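Local coordinates for putative uncharacterized protein lp_3323 (Lactobacillus plantarum, PDB 3DC7), which is of unknown function but belongs to the GDSL-like lipase/acylhydrolase family and probably hydrolyses carboxylic esters, at residues A[161-166]-A[179-184]; A[27-32]-A[91-96]. All coordinates share one frame; numbering follows the deposited sequence.

Contact 1 (A[161-166]-A[179-184]). With NA (sodium ion), chain H.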
ATOM      1  N   ASP A 161       2.737 -16.976  -0.667  1.00 25.72           N
ATOM      2  CA  ASP A 161       1.730 -17.358  -1.685  1.00 25.22           C
ATOM      3  C   ASP A 161       0.309 -17.223  -1.143  1.00 24.39           C
ATOM      4  O   ASP A 161      -0.602 -16.812  -1.863  1.00 24.04           O
ATOM      5  CB  ASP A 161       1.969 -18.771  -2.189  1.00 25.64           C
ATOM      6  CG  ASP A 161       3.238 -18.888  -2.994  1.00 27.72           C
ATOM      7  OD1 ASP A 161       3.496 -17.978  -3.810  1.00 30.52           O
ATOM      8  OD2 ASP A 161       3.985 -19.876  -2.816  1.00 29.47           O
ATOM      9  N   TYR A 162       0.136 -17.553   0.141  1.00 23.50           N
ATOM     10  CA  TYR A 162      -1.150 -17.382   0.831  1.00 22.28           C
ATOM     11  C   TYR A 162      -1.423 -15.914   1.124  1.00 22.12           C
ATOM     12  O   TYR A 162      -2.518 -15.410   0.913  1.00 22.29           O
ATOM     13  CB  TYR A 162      -1.164 -18.195   2.121  1.00 21.62           C
ATOM     14  CG  TYR A 162      -1.157 -19.690   1.889  1.00 21.15           C
ATOM     15  CD1 TYR A 162       0.008 -20.352   1.502  1.00 20.25           C
ATOM     16  CD2 TYR A 162      -2.311 -20.442   2.058  1.00 19.80           C
ATOM     17  CE1 TYR A 162       0.012 -21.716   1.288  1.00 19.89           C
ATOM     18  CE2 TYR A 162      -2.309 -21.812   1.845  1.00 20.02           C
ATOM     19  CZ  TYR A 162      -1.145 -22.436   1.464  1.00 19.00           C
ATOM     20  OH  TYR A 162      -1.137 -23.784   1.252  1.00 19.05           O
ATOM     21  N   GLU A 163      -0.405 -15.236   1.609  1.00 22.53           N
ATOM     22  CA  GLU A 163      -0.424 -13.791   1.799  1.00 23.49           C
ATOM     23  C   GLU A 163      -0.843 -13.035   0.514  1.00 22.79           C
ATOM     24  O   GLU A 163      -1.656 -12.124   0.581  1.00 22.91           O
ATOM     25  CB  GLU A 163       0.947 -13.353   2.331  1.00 24.12           C
ATOM     26  CG  GLU A 163       1.232 -11.861   2.262  1.00 28.94           C
ATOM     27  CD  GLU A 163       0.381 -11.066   3.236  1.00 32.72           C
ATOM     28  OE1 GLU A 163      -0.159 -11.679   4.187  1.00 34.60           O
ATOM     29  OE2 GLU A 163       0.251  -9.837   3.038  1.00 33.76           O
ATOM     30  N   ALA A 164      -0.333 -13.445  -0.647  1.00 22.26           N
ATOM     31  CA  ALA A 164      -0.735 -12.848  -1.930  1.00 22.26           C
ATOM     32  C   ALA A 164      -2.187 -13.154  -2.319  1.00 22.23           C
ATOM     33  O   ALA A 164      -2.880 -12.293  -2.879  1.00 22.50           O
ATOM     34  CB  ALA A 164       0.213 -13.271  -3.048  1.00 22.27           C
ATOM     35  N   ALA A 165      -2.644 -14.371  -2.012  1.00 22.17           N
ATOM     36  CA  ALA A 165      -4.042 -14.769  -2.223  1.00 21.58           C
ATOM     37  C   ALA A 165      -5.006 -13.849  -1.454  1.00 21.40           C
ATOM     38  O   ALA A 165      -5.985 -13.345  -2.018  1.00 21.25           O
ATOM     39  CB  ALA A 165      -4.250 -16.248  -1.831  1.00 20.93           C
ATOM     40  N   ILE A 166      -4.726 -13.630  -0.173  1.00 21.22           N
ATOM     41  CA  ILE A 166      -5.480 -12.672   0.649  1.00 21.44           C
ATOM     42  C   ILE A 166      -5.487 -11.255   0.043  1.00 22.01           C
ATOM     43  O   ILE A 166      -6.555 -10.629  -0.095  1.00 21.44           O
ATOM     44  CB  ILE A 166      -4.965 -12.662   2.115  1.00 21.55           C
ATOM     45  CG1 ILE A 166      -5.249 -14.023   2.782  1.00 21.36           C
ATOM     46  CG2 ILE A 166      -5.637 -11.565   2.917  1.00 21.12           C
ATOM     47  CD1 ILE A 166      -4.430 -14.296   4.032  1.00 23.74           C
ATOM     48  N   SER A 179      -1.486  -6.140   6.314  1.00 23.07           N
ATOM     49  CA  SER A 179      -0.522  -7.228   6.233  1.00 23.24           C
ATOM     50  C   SER A 179       0.531  -7.116   7.319  1.00 23.42           C
ATOM     51  O   SER A 179       1.492  -6.351   7.165  1.00 22.50           O
ATOM     52  CB  SER A 179       0.154  -7.226   4.870  1.00 23.59           C
ATOM     53  OG  SER A 179       1.212  -8.168   4.856  1.00 25.44           O
ATOM     54  N   LEU A 180       0.358  -7.857   8.421  1.00 23.58           N
ATOM     55  CA  LEU A 180       1.402  -7.900   9.468  1.00 24.34           C
ATOM     56  C   LEU A 180       2.661  -8.543   8.905  1.00 24.73           C
ATOM     57  O   LEU A 180       3.777  -8.255   9.331  1.00 25.14           O
ATOM     58  CB  LEU A 180       0.940  -8.669  10.698  1.00 24.38           C
ATOM     59  CG  LEU A 180      -0.301  -8.173  11.430  1.00 24.12           C
ATOM     60  CD1 LEU A 180      -0.552  -9.070  12.620  1.00 22.98           C
ATOM     61  CD2 LEU A 180      -0.128  -6.716  11.866  1.00 22.42           C
ATOM     62  N   TYR A 181       2.457  -9.424   7.937  1.00 25.48           N
ATOM     63  CA  TYR A 181       3.536 -10.024   7.170  1.00 26.49           C
ATOM     64  C   TYR A 181       4.523  -8.955   6.644  1.00 26.82           C
ATOM     65  O   TYR A 181       5.718  -9.040   6.931  1.00 26.02           O
ATOM     66  CB  TYR A 181       2.961 -10.876   6.024  1.00 26.16           C
ATOM     67  CG  TYR A 181       3.984 -11.736   5.331  1.00 27.60           C
ATOM     68  CD1 TYR A 181       4.739 -11.235   4.263  1.00 28.09           C
ATOM     69  CD2 TYR A 181       4.213 -13.050   5.741  1.00 27.06           C
ATOM     70  CE1 TYR A 181       5.698 -12.030   3.627  1.00 29.52           C
ATOM     71  CE2 TYR A 181       5.153 -13.844   5.110  1.00 28.92           C
ATOM     72  CZ  TYR A 181       5.897 -13.329   4.054  1.00 28.96           C
ATOM     73  OH  TYR A 181       6.837 -14.118   3.424  1.00 29.32           O
ATOM     74  N   ARG A 182       4.004  -7.958   5.916  1.00 27.74           N
ATOM     75  CA  ARG A 182       4.811  -6.893   5.277  1.00 29.37           C
ATOM     76  C   ARG A 182       5.269  -5.756   6.187  1.00 29.65           C
ATOM     77  O   ARG A 182       6.304  -5.137   5.923  1.00 30.02           O
ATOM     78  CB  ARG A 182       4.030  -6.203   4.146  1.00 29.97           C
ATOM     79  CG  ARG A 182       3.663  -7.062   2.978  1.00 33.58           C
ATOM     80  CD  ARG A 182       3.608  -6.231   1.696  1.00 38.99           C
ATOM     81  NE  ARG A 182       3.666  -7.110   0.528  1.00 42.09           N
ATOM     82  CZ  ARG A 182       4.220  -6.794  -0.642  1.00 44.85           C
ATOM     83  NH1 ARG A 182       4.793  -5.607  -0.823  1.00 44.34           N
ATOM     84  NH2 ARG A 182       4.214  -7.684  -1.634  1.00 45.81           N
ATOM     85  N   ASP A 183       4.472  -5.438   7.207  1.00 29.64           N
ATOM     86  CA  ASP A 183       4.593  -4.147   7.888  1.00 30.17           C
ATOM     87  C   ASP A 183       4.664  -4.173   9.421  1.00 30.06           C
ATOM     88  O   ASP A 183       4.769  -3.109  10.032  1.00 30.69           O
ATOM     89  CB  ASP A 183       3.437  -3.220   7.481  1.00 30.70           C
ATOM     90  CG  ASP A 183       3.583  -2.648   6.066  1.00 32.92           C
ATOM     91  OD1 ASP A 183       4.670  -2.114   5.686  1.00 33.27           O
ATOM     92  OD2 ASP A 183       2.563  -2.712   5.337  1.00 36.03           O
ATOM     93  N   ALA A 184       4.603  -5.355  10.038  1.00 29.42           N
ATOM     94  CA  ALA A 184       4.612  -5.478  11.511  1.00 28.62           C
ATOM     95  C   ALA A 184       5.917  -5.017  12.166  1.00 28.45           C
ATOM     96  O   ALA A 184       5.932  -4.655  13.348  1.00 28.14           O
ATOM     97  CB  ALA A 184       4.314  -6.910  11.918  1.00 28.56           C
TER
HETATM   98 NA    NA H 233       5.824  -1.064   4.017  1.00 29.64          NA
HETATM   99  O   HOH W   1       3.611  -0.805   3.697  1.00 31.64           O
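S179 OG is gripped from two directions: it gives its proton to E163 OE2 at 2.6 Å and accepts the backbone N-H of R182, with R182 N 3.0 Å from S179 OG and the N-H pointing at it at 158°. S179 sits at the N-cap of the short helix 180-183, and the second bond is its capping bond; the helix starts directly from strand 177-179, at one edge of the parallel β-sheet of this SGNH-hydrolase α/β fold. A serine suits this place because one hydroxyl can cap the helix and still donate. E163 reaches it from helix 159-173. Its chain leaves the helix with CG anti to the backbone N and then turns about CB-CG (chi2 69°), bringing the carboxylate over to the serine. The hydroxyl meets OE2 from above the carboxylate plane, 53° out of it. E163 OE1 hydrogen-bonds to S136 OG of strand 132-136, so both oxygens of this buried carboxylate are satisfied. E163 OE1 also lies 3.7 Å from Y181 CB. Replacing E163 by an alanine would probably leave the S179 hydroxyl and S136 without this shared partner and open a gap beside Y181. The E163 CG methylene also packs obliquely on the Y181 ring, 4.1 Å from Y181 CD1, with the carboxylate and ring planes nearly parallel. The Y181 hydroxyl runs on to D172 of the second subunit, and its ring meets that of H139. Two residues on from Y181, D183 binds the sodium ion through OD1 at 2.3 Å.

Contact 2 (A[27-32]-A[91-96])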
ATOM      1  N   LEU A  27     -12.881 -12.548  14.220  1.00 23.34           N
ATOM      2  CA  LEU A  27     -12.880 -13.900  13.663  1.00 23.83           C
ATOM      3  C   LEU A  27     -11.457 -14.333  13.359  1.00 24.35           C
ATOM      4  O   LEU A  27     -10.759 -13.668  12.599  1.00 25.05           O
ATOM      5  CB  LEU A  27     -13.749 -13.948  12.399  1.00 23.42           C
ATOM      6  CG  LEU A  27     -13.887 -15.264  11.625  1.00 23.67           C
ATOM      7  CD1 LEU A  27     -14.600 -16.335  12.441  1.00 22.91           C
ATOM      8  CD2 LEU A  27     -14.594 -15.029  10.275  1.00 21.20           C
ATOM      9  N   GLY A  28     -11.016 -15.440  13.950  1.00 25.03           N
ATOM     10  CA  GLY A  28      -9.647 -15.905  13.734  1.00 25.77           C
ATOM     11  C   GLY A  28      -9.269 -17.257  14.301  1.00 26.64           C
ATOM     12  O   GLY A  28     -10.110 -18.104  14.541  1.00 25.97           O
ATOM     13  N   ASP A  29      -7.969 -17.444  14.504  1.00 28.49           N
ATOM     14  CA  ASP A  29      -7.413 -18.692  15.002  1.00 29.77           C
ATOM     15  C   ASP A  29      -6.945 -18.518  16.453  1.00 30.48           C
ATOM     16  O   ASP A  29      -7.589 -17.799  17.216  1.00 30.51           O
ATOM     17  CB  ASP A  29      -6.314 -19.220  14.064  1.00 30.18           C
ATOM     18  CG  ASP A  29      -5.335 -18.122  13.601  1.00 33.72           C
ATOM     19  OD1 ASP A  29      -4.791 -17.378  14.459  1.00 36.14           O
ATOM     20  OD2 ASP A  29      -5.097 -18.012  12.368  1.00 36.24           O
ATOM     21  N   SER A  30      -5.853 -19.175  16.838  1.00 31.43           N
ATOM     22  CA  SER A  30      -5.381 -19.136  18.224  1.00 33.16           C
ATOM     23  C   SER A  30      -4.843 -17.774  18.688  1.00 33.73           C
ATOM     24  O   SER A  30      -4.843 -17.471  19.893  1.00 34.31           O
ATOM     25  CB  SER A  30      -4.293 -20.174  18.434  1.00 33.25           C
ATOM     26  OG  SER A  30      -3.866 -20.128  19.783  1.00 36.86           O
ATOM     27  N   ILE A  31      -4.359 -16.979  17.737  1.00 33.87           N
ATOM     28  CA  ILE A  31      -3.856 -15.637  18.006  1.00 34.01           C
ATOM     29  C   ILE A  31      -5.007 -14.716  18.452  1.00 34.34           C
ATOM     30  O   ILE A  31      -4.801 -13.787  19.216  1.00 34.09           O
ATOM     31  CB  ILE A  31      -3.103 -15.093  16.763  1.00 34.15           C
ATOM     32  CG1 ILE A  31      -2.014 -16.104  16.342  1.00 34.63           C
ATOM     33  CG2 ILE A  31      -2.508 -13.705  17.030  1.00 33.63           C
ATOM     34  CD1 ILE A  31      -1.335 -15.824  14.992  1.00 34.39           C
ATOM     35  N   THR A  32      -6.218 -15.015  17.983  1.00 35.10           N
ATOM     36  CA  THR A  32      -7.449 -14.347  18.401  1.00 35.64           C
ATOM     37  C   THR A  32      -8.167 -15.091  19.552  1.00 36.40           C
ATOM     38  O   THR A  32      -8.757 -14.463  20.417  1.00 36.33           O
ATOM     39  CB  THR A  32      -8.400 -14.186  17.186  1.00 35.36           C
ATOM     40  OG1 THR A  32      -7.740 -13.437  16.162  1.00 35.14           O
ATOM     41  CG2 THR A  32      -9.679 -13.454  17.561  1.00 35.65           C
ATOM     42  N   GLY A  91      -5.220 -17.414   7.871  1.00 27.91           N
ATOM     43  CA  GLY A  91      -4.322 -17.788   6.785  1.00 27.22           C
ATOM     44  C   GLY A  91      -3.057 -18.515   7.226  1.00 27.06           C
ATOM     45  O   GLY A  91      -2.463 -19.256   6.436  1.00 26.89           O
ATOM     46  N   VAL A  92      -2.632 -18.305   8.472  1.00 26.42           N
ATOM     47  CA  VAL A  92      -1.392 -18.912   8.918  1.00 25.96           C
ATOM     48  C   VAL A  92      -1.537 -20.422   9.098  1.00 25.40           C
ATOM     49  O   VAL A  92      -0.592 -21.166   8.841  1.00 24.84           O
ATOM     50  CB  VAL A  92      -0.777 -18.225  10.167  1.00 26.43           C
ATOM     51  CG1 VAL A  92      -1.365 -18.768  11.464  1.00 25.17           C
ATOM     52  CG2 VAL A  92       0.729 -18.443  10.157  1.00 26.99           C
ATOM     53  N   ASN A  93      -2.727 -20.864   9.510  1.00 24.70           N
ATOM     54  CA  ASN A  93      -3.024 -22.300   9.583  1.00 24.84           C
ATOM     55  C   ASN A  93      -3.270 -22.897   8.209  1.00 24.79           C
ATOM     56  O   ASN A  93      -2.885 -24.033   7.946  1.00 24.65           O
ATOM     57  CB  ASN A  93      -4.210 -22.592  10.507  1.00 24.43           C
ATOM     58  CG  ASN A  93      -3.890 -22.326  11.966  1.00 24.84           C
ATOM     59  OD1 ASN A  93      -4.692 -21.720  12.688  1.00 23.42           O
ATOM     60  ND2 ASN A  93      -2.712 -22.771  12.407  1.00 20.63           N
ATOM     61  N   ASP A  94      -3.901 -22.134   7.323  1.00 24.83           N
ATOM     62  CA  ASP A  94      -4.030 -22.599   5.951  1.00 25.20           C
ATOM     63  C   ASP A  94      -2.640 -22.870   5.373  1.00 24.53           C
ATOM     64  O   ASP A  94      -2.418 -23.902   4.740  1.00 24.07           O
ATOM     65  CB  ASP A  94      -4.818 -21.614   5.113  1.00 25.60           C
ATOM     66  CG  ASP A  94      -6.214 -21.358   5.678  1.00 28.68           C
ATOM     67  OD1 ASP A  94      -7.216 -21.786   5.045  1.00 31.76           O
ATOM     68  OD2 ASP A  94      -6.310 -20.724   6.763  1.00 30.95           O
ATOM     69  N   TYR A  95      -1.696 -21.966   5.629  1.00 24.24           N
ATOM     70  CA  TYR A  95      -0.304 -22.210   5.227  1.00 24.26           C
ATOM     71  C   TYR A  95       0.303 -23.412   5.976  1.00 24.30           C
ATOM     72  O   TYR A  95       0.682 -24.395   5.357  1.00 24.11           O
ATOM     73  CB  TYR A  95       0.584 -20.962   5.388  1.00 23.84           C
ATOM     74  CG  TYR A  95       2.071 -21.267   5.289  1.00 22.56           C
ATOM     75  CD1 TYR A  95       2.650 -21.629   4.065  1.00 21.36           C
ATOM     76  CD2 TYR A  95       2.886 -21.238   6.423  1.00 21.78           C
ATOM     77  CE1 TYR A  95       3.999 -21.941   3.975  1.00 21.71           C
ATOM     78  CE2 TYR A  95       4.237 -21.544   6.339  1.00 21.63           C
ATOM     79  CZ  TYR A  95       4.785 -21.893   5.116  1.00 22.59           C
ATOM     80  OH  TYR A  95       6.124 -22.174   5.022  1.00 23.23           O
ATOM     81  N   GLY A  96       0.350 -23.330   7.302  1.00 24.48           N
ATOM     82  CA  GLY A  96       1.068 -24.302   8.117  1.00 25.31           C
ATOM     83  C   GLY A  96       0.426 -25.671   8.253  1.00 25.94           C
ATOM     84  O   GLY A  96       1.100 -26.643   8.561  1.00 25.71           O
TER
HETATM   85  O   HOH W   2      -5.276 -19.423  10.035  1.00 26.67           O
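D29 faces the start of helix 92-96 with two side-chain neighbours: its OD2 lies 3.9 Å from V92 CG1, and its CB packs against the side-chain amide of N93. The D29 and V92 side chains cross at about a right angle, while the carboxylate of D29 and the amide of N93 are turned 75° apart. Between the segments sits water 2, which donates to D29 OD2 at 2.7 Å and accepts the backbone N-H groups of G91 and N93, each N being 3.0 Å away. One water thus ties a carboxylate to the helix N terminus. The sequences are family signatures: G28-D29-S30 is the GDS of the GDSL motif and G91-V92-N93-D94 the GxND block. By analogy with SGNH hydrolases, S30, which touches H203, would be the nucleophile, and N93 would help form the oxyanion hole. D29 CG stands between its backbone N and carbonyl carbon (chi1 45°), a setting in which OD1 takes a weak bond from I31 N at 3.3 Å. G91, at the N-cap position, has a positive phi of 117° that calls for glycine. Farther out, I31 packs on F89 of strand 85-89, and the D94 carboxylate accepts from the backbone N-H groups of I65 and G66.

In the fold
From the N terminus, strand 24-28 runs into 27-32, and contact 2 closes a loop of 58 intervening residues when the chain returns through the neighbouring strand 85-89 to 91-96. The chain then passes through helix 112-126 and strand 132-136 before helix 159-173 opens contact 1, which closes across only 12 residues, after strand 177-179. The two are in series, neither nesting nor crossing. Contact 2 joins the turn after strand 24-28 to helix 92-96, which follows the adjacent inner strand 85-89; contact 1 joins helix 159-173 to the end of the outermost strand 177-179 and the short helix 180-183 after it. Their centres lie 13 Å apart, and they meet where Y162 CE2 packs 3.6 Å from D94 O.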